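Local coordinates for berberine bridge enzyme-like protein (Arabidopsis thaliana, PDB 5D79) that is a secreted plant flavoprotein oxidoreductase that binds FAD and takes part in adaptation to salt stress, at residues A168-G172 with Y195-N201. Residues are numbered along the deposited sequence; the frame is centred on the assembly and turned at random.
Sequences AFPAG and YGLAADN
F169 and P170 pack against A198 and N201 in a buried van der Waals contact between two loops of the PCMH-type FAD-binding domain, ring carbons lying on the backbone and amide of the second loop; it joins the turn after strand 167-168 to the connection between helix 192-195 and strand 202-208. No hydrogen bond crosses between the two segments. P170 sits at the centre of an inverse gamma turn and presents its ring to the second loop: CG lies 3.4 Å from ND2 of N201, while CB and CG also touch CB of Y195. The carbonyl of P170 comes close to the backbone of A198, its O 3.1 Å from A198 CA. With CG anti to the backbone N (chi1 -173°), the F169 ring lies beside the chain, where P170 CD covers one face near its rim and CE1, CZ and CE2 face A198 and N201. CE2 rests 3.7 Å from CB of A198, and the backbone O of N201 lies at the ring edge, 3.5 Å from CE1. F183 of helix 179-184 and V244 of strand 238-248 also pack on this phenylalanine. The N201 amide, its plane 80° from the phenyl ring, turns instead to P170 and ties its own loop together: ND2 donates a nearly straight bond (177°) to Y195 O at 2.9 Å and a more bent one to L197 O at 2.6 Å, both acceptors lying in the amide plane. A leucine in place of N201 would probably leave the carbonyls of Y195 and L197 without this shared donor and the turn freer to shift under P170. With both N-H groups of ND2 thus spent, P170 CG simply packs against an amide nitrogen already satisfied.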
ATOM      1  N   ALA A 168     -18.795  -0.892   4.824  1.00 18.20           N
ATOM      2  CA  ALA A 168     -17.352  -0.817   4.995  1.00 16.54           C
ATOM      3  C   ALA A 168     -16.674  -0.636   3.646  1.00 18.71           C
ATOM      4  O   ALA A 168     -17.325  -0.585   2.605  1.00 20.56           O
ATOM      5  CB  ALA A 168     -16.823  -2.079   5.689  1.00 12.98           C
ATOM      6  N   PHE A 169     -15.356  -0.534   3.660  1.00 17.69           N
ATOM      7  CA  PHE A 169     -14.634  -0.597   2.420  1.00 16.27           C
ATOM      8  C   PHE A 169     -13.342  -1.347   2.676  1.00 18.91           C
ATOM      9  O   PHE A 169     -12.676  -1.105   3.678  1.00 18.62           O
ATOM     10  CB  PHE A 169     -14.376   0.797   1.840  1.00 13.98           C
ATOM     11  CG  PHE A 169     -13.775   0.752   0.471  1.00 16.73           C
ATOM     12  CD1 PHE A 169     -14.561   0.453  -0.629  1.00 18.99           C
ATOM     13  CD2 PHE A 169     -12.413   0.953   0.287  1.00 18.42           C
ATOM     14  CE1 PHE A 169     -14.006   0.370  -1.890  1.00 22.21           C
ATOM     15  CE2 PHE A 169     -11.847   0.875  -0.979  1.00 17.68           C
ATOM     16  CZ  PHE A 169     -12.641   0.589  -2.062  1.00 21.30           C
ATOM     17  N   PRO A 170     -12.997  -2.282   1.773  1.00 17.02           N
ATOM     18  CA  PRO A 170     -11.818  -3.132   1.927  1.00 14.11           C
ATOM     19  C   PRO A 170     -10.523  -2.443   1.480  1.00 18.93           C
ATOM     20  O   PRO A 170     -10.168  -2.525   0.310  1.00 24.41           O
ATOM     21  CB  PRO A 170     -12.147  -4.323   1.030  1.00 12.87           C
ATOM     22  CG  PRO A 170     -12.976  -3.727  -0.064  1.00 12.84           C
ATOM     23  CD  PRO A 170     -13.783  -2.640   0.576  1.00 14.83           C
ATOM     24  N   ALA A 171      -9.846  -1.755   2.397  1.00 17.65           N
ATOM     25  CA  ALA A 171      -8.530  -1.173   2.124  1.00 16.10           C
ATOM     26  C   ALA A 171      -7.585  -1.532   3.266  1.00 16.15           C
ATOM     27  O   ALA A 171      -7.922  -2.386   4.091  1.00 12.47           O
ATOM     28  CB  ALA A 171      -8.624   0.333   1.947  1.00 16.23           C
ATOM     29  N   GLY A 172      -6.423  -0.884   3.328  1.00 14.64           N
ATOM     30  CA  GLY A 172      -5.409  -1.234   4.312  1.00 13.60           C
ATOM     31  C   GLY A 172      -5.740  -0.885   5.752  1.00 15.08           C
ATOM     32  O   GLY A 172      -6.731  -0.195   6.037  1.00 17.20           O
ATOM     33  N   TYR A 195     -13.818  -9.654   0.401  1.00 22.04           N
ATOM     34  CA  TYR A 195     -14.160  -8.676  -0.620  1.00 10.76           C
ATOM     35  C   TYR A 195     -13.024  -8.343  -1.572  1.00 18.38           C
ATOM     36  O   TYR A 195     -13.224  -7.595  -2.520  1.00 22.51           O
ATOM     37  CB  TYR A 195     -14.658  -7.395   0.038  1.00 10.93           C
ATOM     38  CG  TYR A 195     -16.010  -7.560   0.689  1.00 12.63           C
ATOM     39  CD1 TYR A 195     -17.108  -7.969  -0.062  1.00 16.94           C
ATOM     40  CD2 TYR A 195     -16.191  -7.323   2.051  1.00 11.46           C
ATOM     41  CE1 TYR A 195     -18.362  -8.128   0.522  1.00 18.48           C
ATOM     42  CE2 TYR A 195     -17.439  -7.481   2.643  1.00 16.09           C
ATOM     43  CZ  TYR A 195     -18.518  -7.884   1.873  1.00 16.71           C
ATOM     44  OH  TYR A 195     -19.760  -8.039   2.433  1.00 18.08           O
ATOM     45  N   GLY A 196     -11.841  -8.903  -1.340  1.00 16.72           N
ATOM     46  CA  GLY A 196     -10.698  -8.641  -2.204  1.00 12.59           C
ATOM     47  C   GLY A 196      -9.980  -7.342  -1.887  1.00 14.22           C
ATOM     48  O   GLY A 196     -10.024  -6.851  -0.757  1.00 16.92           O
ATOM     49  N   LEU A 197      -9.316  -6.775  -2.887  1.00 13.25           N
ATOM     50  CA  LEU A 197      -8.509  -5.571  -2.676  1.00 15.24           C
ATOM     51  C   LEU A 197      -9.379  -4.337  -2.860  1.00 15.72           C
ATOM     52  O   LEU A 197     -10.496  -4.427  -3.369  1.00 18.58           O
ATOM     53  CB  LEU A 197      -7.308  -5.525  -3.640  1.00 13.48           C
ATOM     54  CG  LEU A 197      -6.387  -6.751  -3.730  1.00 11.99           C
ATOM     55  CD1 LEU A 197      -5.349  -6.563  -4.829  1.00 13.30           C
ATOM     56  CD2 LEU A 197      -5.713  -7.022  -2.398  1.00  9.69           C
ATOM     57  N   ALA A 198      -8.872  -3.186  -2.446  1.00 17.74           N
ATOM     58  CA  ALA A 198      -9.570  -1.925  -2.688  1.00 17.97           C
ATOM     59  C   ALA A 198      -9.805  -1.728  -4.186  1.00 14.99           C
ATOM     60  O   ALA A 198     -10.892  -1.346  -4.604  1.00 17.07           O
ATOM     61  CB  ALA A 198      -8.777  -0.749  -2.102  1.00 16.85           C
ATOM     62  N   ALA A 199      -8.781  -2.022  -4.981  1.00 15.18           N
ATOM     63  CA  ALA A 199      -8.850  -1.893  -6.434  1.00 17.05           C
ATOM     64  C   ALA A 199      -9.907  -2.807  -7.042  1.00 14.61           C
ATOM     65  O   ALA A 199     -10.450  -2.525  -8.113  1.00 17.02           O
ATOM     66  CB  ALA A 199      -7.487  -2.184  -7.051  1.00 15.66           C
ATOM     67  N   ASP A 200     -10.196  -3.904  -6.357  1.00 16.12           N
ATOM     68  CA  ASP A 200     -11.228  -4.829  -6.801  1.00 15.12           C
ATOM     69  C   ASP A 200     -12.618  -4.273  -6.570  1.00 15.71           C
ATOM     70  O   ASP A 200     -13.603  -4.890  -6.982  1.00 15.08           O
ATOM     71  CB  ASP A 200     -11.089  -6.171  -6.082  1.00 13.64           C
ATOM     72  CG  ASP A 200      -9.786  -6.872  -6.400  1.00 18.66           C
ATOM     73  OD1 ASP A 200      -9.168  -6.562  -7.444  1.00 20.13           O
ATOM     74  OD2 ASP A 200      -9.380  -7.735  -5.606  1.00 16.98           O
ATOM     75  N   ASN A 201     -12.694  -3.107  -5.923  1.00 17.07           N
ATOM     76  CA  ASN A 201     -13.964  -2.529  -5.487  1.00 16.73           C
ATOM     77  C   ASN A 201     -14.151  -1.079  -5.920  1.00 17.85           C
ATOM     78  O   ASN A 201     -14.741  -0.254  -5.213  1.00 22.44           O
ATOM     79  CB  ASN A 201     -14.080  -2.650  -3.973  1.00 16.46           C
ATOM     80  CG  ASN A 201     -14.213  -4.091  -3.525  1.00 15.79           C
ATOM     81  OD1 ASN A 201     -15.318  -4.613  -3.433  1.00 17.51           O
ATOM     82  ND2 ASN A 201     -13.086  -4.747  -3.268  1.00 15.22           N
TER